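Local coordinates for TRAP dicarboxylate transporter-DctP subunit (Marinobacter aquaeolei, PDB 4PFI), which probably binds a solute, perhaps a dicarboxylate, in the periplasm and hands it to a TRAP transporter for uptake, at residues 171-183 with 191-203. Residues are numbered along the deposited sequence; the frame is centred on the assembly and turned at random.
Sequences PSDFQGLRFRTMT and FRSYGADPVQTPF
Strands 178-180 and 197-199 run parallel, and the alternating bonds Asp197 N to Leu177 O (2.8 Å), Phe179 N to Asp197 O, Val199 N to Phe179 O and Thr181 N to Val199 O zip them together. Ahead of the strands, Gly176 N donates to Gly195 O. Both glycines have positive phi: Gly176 in a type II turn, Gly195 in the Schellman motif after helix 185-192, where a CB would jam against the preceding carbonyl.

On the Phe179 and Pro198 face, aromatic rings fill the space beneath the helix. Phe179 turns its CG anti to the backbone N (chi1 -164°), which brings CE2 3.5 Å from Phe191 CE1 in an offset stack with planes 28° apart. Phe174 CE1 meets the edge of Phe191 at CD1 (3.7 Å), while Tyr194 CD2 lies over the Phe174 face. Thr181 suits both surroundings: its CG2 packs 3.5 Å from Phe191 CD2, and its OG1 accepts from Gln200 NE2 (3.3 Å).

The other face carries the charged side chains Arg178, Asp197 and Arg180, with Val199 among them. Arg178 NH1 forms a salt bridge with Asp197 OD2 (3.0 Å), approaching the carboxylate on its syn side, and the branched Val199 lays CG1 over the guanidinium centre. Buried Arg180 sends NH2 to Thr181 O (2.7 Å), with NH1 beside Phe203 CD1 and the guanidinium and ring planes 76° apart. Replacing Arg180 with alanine would probably leave Thr181 O without this donor and open a gap beside the Phe203 ring.

Strand 217-220 flanks strand 178-180, extending the sheet. The whole is a beta-alpha-beta crossover of the kind that builds periplasmic solute-binding domains; in TRAP relatives an arginine commonly receives the substrate carboxylate, a role Arg180 may share, although this form is open and ligand-free.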
ATOM      1  N   PRO A 171      -9.643  16.901  13.011  1.00 21.60           N
ATOM      2  CA  PRO A 171      -8.379  17.490  12.560  1.00 21.98           C
ATOM      3  C   PRO A 171      -7.686  18.222  13.686  1.00 24.94           C
ATOM      4  O   PRO A 171      -6.458  18.166  13.792  1.00 28.41           O
ATOM      5  CB  PRO A 171      -8.825  18.482  11.480  1.00 23.45           C
ATOM      6  CG  PRO A 171     -10.097  17.911  10.953  1.00 20.20           C
ATOM      7  CD  PRO A 171     -10.764  17.245  12.113  1.00 19.68           C
ATOM      8  N   SER A 172      -8.462  18.886  14.533  1.00 23.73           N
ATOM      9  CA  SER A 172      -7.901  19.580  15.676  1.00 27.99           C
ATOM     10  C   SER A 172      -6.975  18.672  16.539  1.00 25.48           C
ATOM     11  O   SER A 172      -6.001  19.157  17.115  1.00 23.91           O
ATOM     12  CB  SER A 172      -9.024  20.143  16.543  1.00 31.83           C
ATOM     13  OG  SER A 172      -8.472  20.674  17.735  1.00 38.07           O
ATOM     14  N   ASP A 173      -7.281  17.373  16.634  1.00 17.34           N
ATOM     15  CA  ASP A 173      -6.453  16.434  17.397  1.00 16.09           C
ATOM     16  C   ASP A 173      -5.039  16.219  16.814  1.00 17.22           C
ATOM     17  O   ASP A 173      -4.139  15.738  17.518  1.00 18.13           O
ATOM     18  CB  ASP A 173      -7.158  15.084  17.520  1.00 17.32           C
ATOM     19  CG  ASP A 173      -8.412  15.149  18.397  1.00 24.87           C
ATOM     20  OD1 ASP A 173      -8.456  16.007  19.317  1.00 30.52           O
ATOM     21  OD2 ASP A 173      -9.353  14.347  18.168  1.00 23.16           O
ATOM     22  N   PHE A 174      -4.853  16.560  15.548  1.00 15.70           N
ATOM     23  CA  PHE A 174      -3.561  16.443  14.866  1.00 18.28           C
ATOM     24  C   PHE A 174      -2.671  17.679  15.063  1.00 23.71           C
ATOM     25  O   PHE A 174      -1.462  17.601  14.823  1.00 22.59           O
ATOM     26  CB  PHE A 174      -3.759  16.222  13.355  1.00 15.51           C
ATOM     27  CG  PHE A 174      -4.108  14.817  12.985  1.00 14.61           C
ATOM     28  CD1 PHE A 174      -3.113  13.875  12.810  1.00 13.77           C
ATOM     29  CD2 PHE A 174      -5.430  14.430  12.825  1.00 14.78           C
ATOM     30  CE1 PHE A 174      -3.425  12.567  12.497  1.00 13.12           C
ATOM     31  CE2 PHE A 174      -5.750  13.124  12.493  1.00 14.12           C
ATOM     32  CZ  PHE A 174      -4.753  12.192  12.337  1.00 13.30           C
ATOM     33  N   GLN A 175      -3.249  18.810  15.483  1.00 23.80           N
ATOM     34  CA  GLN A 175      -2.484  20.075  15.595  1.00 26.81           C
ATOM     35  C   GLN A 175      -1.224  19.945  16.451  1.00 22.80           C
ATOM     36  O   GLN A 175      -1.302  19.588  17.630  1.00 18.74           O
ATOM     37  CB  GLN A 175      -3.356  21.208  16.159  1.00 29.33           C
ATOM     38  CG  GLN A 175      -4.153  21.962  15.099  1.00 35.29           C
ATOM     39  CD  GLN A 175      -3.304  22.968  14.330  1.00 42.80           C
ATOM     40  OE1 GLN A 175      -2.164  23.266  14.723  1.00 43.05           O
ATOM     41  NE2 GLN A 175      -3.846  23.489  13.221  1.00 44.60           N
ATOM     42  N   GLY A 176      -0.070  20.235  15.846  1.00 22.39           N
ATOM     43  CA  GLY A 176       1.210  20.224  16.537  1.00 27.60           C
ATOM     44  C   GLY A 176       1.856  18.849  16.698  1.00 30.79           C
ATOM     45  O   GLY A 176       2.967  18.739  17.227  1.00 31.43           O
ATOM     46  N   LEU A 177       1.162  17.805  16.246  1.00 26.82           N
ATOM     47  CA  LEU A 177       1.625  16.419  16.398  1.00 21.19           C
ATOM     48  C   LEU A 177       2.681  16.058  15.380  1.00 16.95           C
ATOM     49  O   LEU A 177       2.485  16.278  14.190  1.00 17.17           O
ATOM     50  CB  LEU A 177       0.453  15.450  16.227  1.00 21.37           C
ATOM     51  CG  LEU A 177      -0.071  14.851  17.532  1.00 23.16           C
ATOM     52  CD1 LEU A 177      -0.276  15.935  18.583  1.00 22.49           C
ATOM     53  CD2 LEU A 177      -1.355  14.072  17.275  1.00 13.79           C
ATOM     54  N   ARG A 178       3.805  15.513  15.833  1.00 13.62           N
ATOM     55  CA  ARG A 178       4.750  14.892  14.904  1.00 15.47           C
ATOM     56  C   ARG A 178       4.172  13.535  14.536  1.00 14.36           C
ATOM     57  O   ARG A 178       4.016  12.666  15.394  1.00 12.94           O
ATOM     58  CB  ARG A 178       6.132  14.718  15.542  1.00 16.51           C
ATOM     59  CG  ARG A 178       6.805  16.018  15.900  1.00 22.04           C
ATOM     60  CD  ARG A 178       7.704  16.450  14.763  1.00 28.74           C
ATOM     61  NE  ARG A 178       8.995  15.792  14.857  1.00 33.10           N
ATOM     62  CZ  ARG A 178      10.085  16.174  14.196  1.00 31.63           C
ATOM     63  NH1 ARG A 178      10.057  17.228  13.379  1.00 27.84           N
ATOM     64  NH2 ARG A 178      11.214  15.493  14.373  1.00 29.12           N
ATOM     65  N   PHE A 179       3.833  13.360  13.270  1.00 13.14           N
ATOM     66  CA  PHE A 179       3.103  12.177  12.846  1.00 12.32           C
ATOM     67  C   PHE A 179       3.846  11.518  11.684  1.00 12.58           C
ATOM     68  O   PHE A 179       4.197  12.188  10.722  1.00 16.45           O
ATOM     69  CB  PHE A 179       1.647  12.553  12.454  1.00 12.61           C
ATOM     70  CG  PHE A 179       0.712  11.360  12.372  1.00 12.02           C
ATOM     71  CD1 PHE A 179       0.081  10.864  13.508  1.00 11.36           C
ATOM     72  CD2 PHE A 179       0.501  10.707  11.153  1.00 12.25           C
ATOM     73  CE1 PHE A 179      -0.767   9.740  13.428  1.00 13.78           C
ATOM     74  CE2 PHE A 179      -0.349   9.579  11.068  1.00 12.60           C
ATOM     75  CZ  PHE A 179      -0.976   9.096  12.196  1.00 11.21           C
ATOM     76  N   ARG A 180       4.102  10.212  11.781  1.00 11.98           N
ATOM     77  CA  ARG A 180       4.911   9.505  10.780  1.00 15.86           C
ATOM     78  C   ARG A 180       4.046   8.938   9.626  1.00 15.24           C
ATOM     79  O   ARG A 180       3.149   8.115   9.822  1.00 13.76           O
ATOM     80  CB  ARG A 180       5.810   8.463  11.479  1.00 11.87           C
ATOM     81  CG  ARG A 180       6.139   7.187  10.723  1.00 12.39           C
ATOM     82  CD  ARG A 180       6.875   7.403   9.498  1.00 13.13           C
ATOM     83  NE  ARG A 180       7.746   6.279   9.167  1.00 21.53           N
ATOM     84  CZ  ARG A 180       8.117   5.932   7.924  1.00 26.18           C
ATOM     85  NH1 ARG A 180       8.953   4.920   7.748  1.00 23.63           N
ATOM     86  NH2 ARG A 180       7.673   6.573   6.848  1.00 29.78           N
ATOM     87  N   THR A 181       4.313   9.430   8.423  1.00 17.45           N
ATOM     88  CA  THR A 181       3.474   9.192   7.258  1.00 15.58           C
ATOM     89  C   THR A 181       4.224   8.307   6.274  1.00 18.90           C
ATOM     90  O   THR A 181       5.413   8.063   6.457  1.00 20.03           O
ATOM     91  CB  THR A 181       3.169  10.529   6.515  1.00 16.54           C
ATOM     92  OG1 THR A 181       4.387  11.088   5.996  1.00 18.60           O
ATOM     93  CG2 THR A 181       2.496  11.543   7.428  1.00 14.90           C
HETATM   94  N   MSE A 182       3.547   7.851   5.216  1.00 25.29           N
HETATM   95  CA  MSE A 182       4.244   7.190   4.106  1.00 24.33           C
HETATM   96  C   MSE A 182       5.227   8.200   3.507  1.00 25.33           C
HETATM   97  O   MSE A 182       5.048   9.420   3.606  1.00 21.13           O
HETATM   98  CB  MSE A 182       3.243   6.696   3.038  1.00 24.97           C
HETATM   99  CG  MSE A 182       2.341   5.519   3.490  1.00 24.01           C
HETATM  100 SE   MSE A 182       3.362   3.973   4.210  0.56 30.13          SE
HETATM  101  CE  MSE A 182       3.380   4.494   6.076  1.00 24.54           C
ATOM    102  N   THR A 183       6.263   7.702   2.859  1.00 31.87           N
ATOM    103  CA  THR A 183       7.315   8.572   2.348  1.00 36.40           C
ATOM    104  C   THR A 183       6.980   9.164   0.971  1.00 38.24           C
ATOM    105  O   THR A 183       7.771   9.116   0.038  1.00 45.61           O
ATOM    106  CB  THR A 183       8.644   7.819   2.277  1.00 39.92           C
ATOM    107  OG1 THR A 183       9.688   8.737   1.905  1.00 43.25           O
ATOM    108  CG2 THR A 183       8.556   6.652   1.270  1.00 42.95           C
ATOM    109  N   PHE A 191      -1.625  14.742   5.907  1.00 17.95           N
ATOM    110  CA  PHE A 191      -1.645  14.929   7.362  1.00 16.76           C
ATOM    111  C   PHE A 191      -1.277  16.373   7.737  1.00 18.80           C
ATOM    112  O   PHE A 191      -1.716  16.904   8.756  1.00 21.98           O
ATOM    113  CB  PHE A 191      -0.734  13.898   8.033  1.00 15.64           C
ATOM    114  CG  PHE A 191      -1.343  12.506   8.063  1.00 19.80           C
ATOM    115  CD1 PHE A 191      -2.278  12.166   9.041  1.00 14.22           C
ATOM    116  CD2 PHE A 191      -1.027  11.562   7.088  1.00 16.05           C
ATOM    117  CE1 PHE A 191      -2.870  10.915   9.052  1.00 13.77           C
ATOM    118  CE2 PHE A 191      -1.622  10.315   7.101  1.00 14.48           C
ATOM    119  CZ  PHE A 191      -2.535   9.985   8.086  1.00 13.81           C
ATOM    120  N   ARG A 192      -0.497  17.024   6.889  1.00 18.55           N
ATOM    121  CA  ARG A 192      -0.235  18.435   7.073  1.00 19.62           C
ATOM    122  C   ARG A 192      -1.564  19.182   6.970  1.00 20.44           C
ATOM    123  O   ARG A 192      -1.771  20.176   7.643  1.00 22.13           O
ATOM    124  CB  ARG A 192       0.758  18.924   6.031  1.00 20.73           C
ATOM    125  CG  ARG A 192       1.434  20.200   6.377  1.00 23.92           C
ATOM    126  CD  ARG A 192       2.455  20.558   5.287  1.00 30.06           C
ATOM    127  NE  ARG A 192       3.722  19.797   5.383  1.00 34.52           N
ATOM    128  CZ  ARG A 192       4.199  18.946   4.463  1.00 35.28           C
ATOM    129  NH1 ARG A 192       3.540  18.684   3.339  1.00 35.62           N
ATOM    130  NH2 ARG A 192       5.359  18.339   4.666  1.00 34.66           N
ATOM    131  N   SER A 193      -2.477  18.695   6.139  1.00 23.48           N
ATOM    132  CA  SER A 193      -3.798  19.334   6.011  1.00 26.31           C
ATOM    133  C   SER A 193      -4.555  19.379   7.341  1.00 25.66           C
ATOM    134  O   SER A 193      -5.297  20.311   7.595  1.00 31.78           O
ATOM    135  CB  SER A 193      -4.670  18.595   5.003  1.00 26.38           C
ATOM    136  OG  SER A 193      -4.071  18.550   3.735  1.00 30.35           O
ATOM    137  N   TYR A 194      -4.371  18.360   8.175  1.00 20.07           N
ATOM    138  CA  TYR A 194      -5.025  18.293   9.487  1.00 18.97           C
ATOM    139  C   TYR A 194      -4.271  19.112  10.528  1.00 20.01           C
ATOM    140  O   TYR A 194      -4.735  19.268  11.661  1.00 22.19           O
ATOM    141  CB  TYR A 194      -5.134  16.835   9.953  1.00 17.54           C
ATOM    142  CG  TYR A 194      -5.820  15.929   8.953  1.00 17.45           C
ATOM    143  CD1 TYR A 194      -6.806  16.428   8.090  1.00 18.57           C
ATOM    144  CD2 TYR A 194      -5.483  14.593   8.860  1.00 16.43           C
ATOM    145  CE1 TYR A 194      -7.435  15.619   7.168  1.00 18.65           C
ATOM    146  CE2 TYR A 194      -6.094  13.772   7.941  1.00 16.54           C
ATOM    147  CZ  TYR A 194      -7.071  14.299   7.095  1.00 18.99           C
ATOM    148  OH  TYR A 194      -7.688  13.481   6.198  1.00 18.35           O
ATOM    149  N   GLY A 195      -3.112  19.641  10.140  1.00 21.44           N
ATOM    150  CA  GLY A 195      -2.321  20.477  11.016  1.00 20.50           C
ATOM    151  C   GLY A 195      -1.241  19.693  11.746  1.00 26.86           C
ATOM    152  O   GLY A 195      -0.801  20.108  12.811  1.00 30.77           O
ATOM    153  N   ALA A 196      -0.809  18.561  11.197  1.00 24.35           N
ATOM    154  CA  ALA A 196       0.282  17.810  11.810  1.00 20.19           C
ATOM    155  C   ALA A 196       1.617  18.294  11.245  1.00 22.32           C
ATOM    156  O   ALA A 196       1.639  19.027  10.262  1.00 21.19           O
ATOM    157  CB  ALA A 196       0.115  16.312  11.575  1.00 15.56           C
ATOM    158  N   ASP A 197       2.717  17.896  11.882  1.00 23.05           N
ATOM    159  CA  ASP A 197       4.051  18.015  11.287  1.00 25.93           C
ATOM    160  C   ASP A 197       4.480  16.608  10.896  1.00 24.01           C
ATOM    161  O   ASP A 197       4.926  15.829  11.748  1.00 20.83           O
ATOM    162  CB  ASP A 197       5.074  18.604  12.267  1.00 26.38           C
ATOM    163  CG  ASP A 197       6.498  18.558  11.721  1.00 39.80           C
ATOM    164  OD1 ASP A 197       6.671  18.568  10.477  1.00 45.37           O
ATOM    165  OD2 ASP A 197       7.457  18.512  12.531  1.00 45.90           O
ATOM    166  N   PRO A 198       4.332  16.270   9.611  1.00 23.85           N
ATOM    167  CA  PRO A 198       4.657  14.927   9.116  1.00 18.86           C
ATOM    168  C   PRO A 198       6.164  14.640   9.026  1.00 18.93           C
ATOM    169  O   PRO A 198       6.929  15.468   8.558  1.00 19.98           O
ATOM    170  CB  PRO A 198       4.034  14.918   7.725  1.00 18.78           C
ATOM    171  CG  PRO A 198       4.031  16.347   7.308  1.00 19.41           C
ATOM    172  CD  PRO A 198       3.856  17.161   8.546  1.00 20.72           C
ATOM    173  N   VAL A 199       6.579  13.461   9.481  1.00 17.33           N
ATOM    174  CA  VAL A 199       7.972  13.005   9.349  1.00 15.72           C
ATOM    175  C   VAL A 199       7.970  11.659   8.656  1.00 15.73           C
ATOM    176  O   VAL A 199       6.951  10.971   8.645  1.00 14.84           O
ATOM    177  CB  VAL A 199       8.631  12.823  10.732  1.00 16.53           C
ATOM    178  CG1 VAL A 199       8.870  14.168  11.382  1.00 21.46           C
ATOM    179  CG2 VAL A 199       7.741  11.994  11.616  1.00 13.77           C
ATOM    180  N   GLN A 200       9.101  11.284   8.073  1.00 16.21           N
ATOM    181  CA  GLN A 200       9.273   9.977   7.460  1.00 18.78           C
ATOM    182  C   GLN A 200      10.463   9.236   8.078  1.00 18.83           C
ATOM    183  O   GLN A 200      11.316   8.700   7.396  1.00 22.16           O
ATOM    184  CB  GLN A 200       9.459  10.125   5.965  1.00 19.73           C
ATOM    185  CG  GLN A 200       8.248  10.748   5.290  1.00 23.31           C
ATOM    186  CD  GLN A 200       8.269  12.220   5.427  1.00 23.76           C
ATOM    187  OE1 GLN A 200       9.291  12.843   5.156  1.00 30.15           O
ATOM    188  NE2 GLN A 200       7.164  12.804   5.870  1.00 24.62           N
ATOM    189  N   THR A 201      10.501   9.245   9.388  1.00 18.76           N
ATOM    190  CA  THR A 201      11.428   8.438  10.179  1.00 16.70           C
ATOM    191  C   THR A 201      11.519   6.957   9.735  1.00 15.86           C
ATOM    192  O   THR A 201      10.485   6.308   9.540  1.00 14.42           O
ATOM    193  CB  THR A 201      10.926   8.440  11.587  1.00 18.32           C
ATOM    194  OG1 THR A 201      10.498   9.772  11.919  1.00 22.23           O
ATOM    195  CG2 THR A 201      12.018   7.969  12.542  1.00 21.48           C
ATOM    196  N   PRO A 202      12.750   6.428   9.564  1.00 16.50           N
ATOM    197  CA  PRO A 202      12.992   5.030   9.180  1.00 16.01           C
ATOM    198  C   PRO A 202      12.311   4.066  10.134  1.00 17.66           C
ATOM    199  O   PRO A 202      12.305   4.275  11.355  1.00 14.92           O
ATOM    200  CB  PRO A 202      14.509   4.887   9.292  1.00 16.93           C
ATOM    201  CG  PRO A 202      15.037   6.272   9.140  1.00 17.53           C
ATOM    202  CD  PRO A 202      14.011   7.161   9.768  1.00 16.44           C
ATOM    203  N   PHE A 203      11.728   3.007   9.589  1.00 17.66           N
ATOM    204  CA  PHE A 203      10.867   2.152  10.388  1.00 18.46           C
ATOM    205  C   PHE A 203      11.564   1.575  11.615  1.00 16.93           C
ATOM    206  O   PHE A 203      10.956   1.440  12.669  1.00 14.17           O
ATOM    207  CB  PHE A 203      10.348   1.006   9.540  1.00 26.03           C
ATOM    208  CG  PHE A 203       8.887   1.065   9.285  1.00 35.33           C
ATOM    209  CD1 PHE A 203       8.166   2.251   9.449  1.00 39.70           C
ATOM    210  CD2 PHE A 203       8.218  -0.076   8.870  1.00 41.54           C
ATOM    211  CE1 PHE A 203       6.801   2.290   9.195  1.00 43.42           C
ATOM    212  CE2 PHE A 203       6.863  -0.045   8.621  1.00 44.23           C
ATOM    213  CZ  PHE A 203       6.153   1.134   8.779  1.00 44.56           C
TER
HETATM  214  O   HOH W   1      -6.276  21.296  12.511  1.00 28.42           O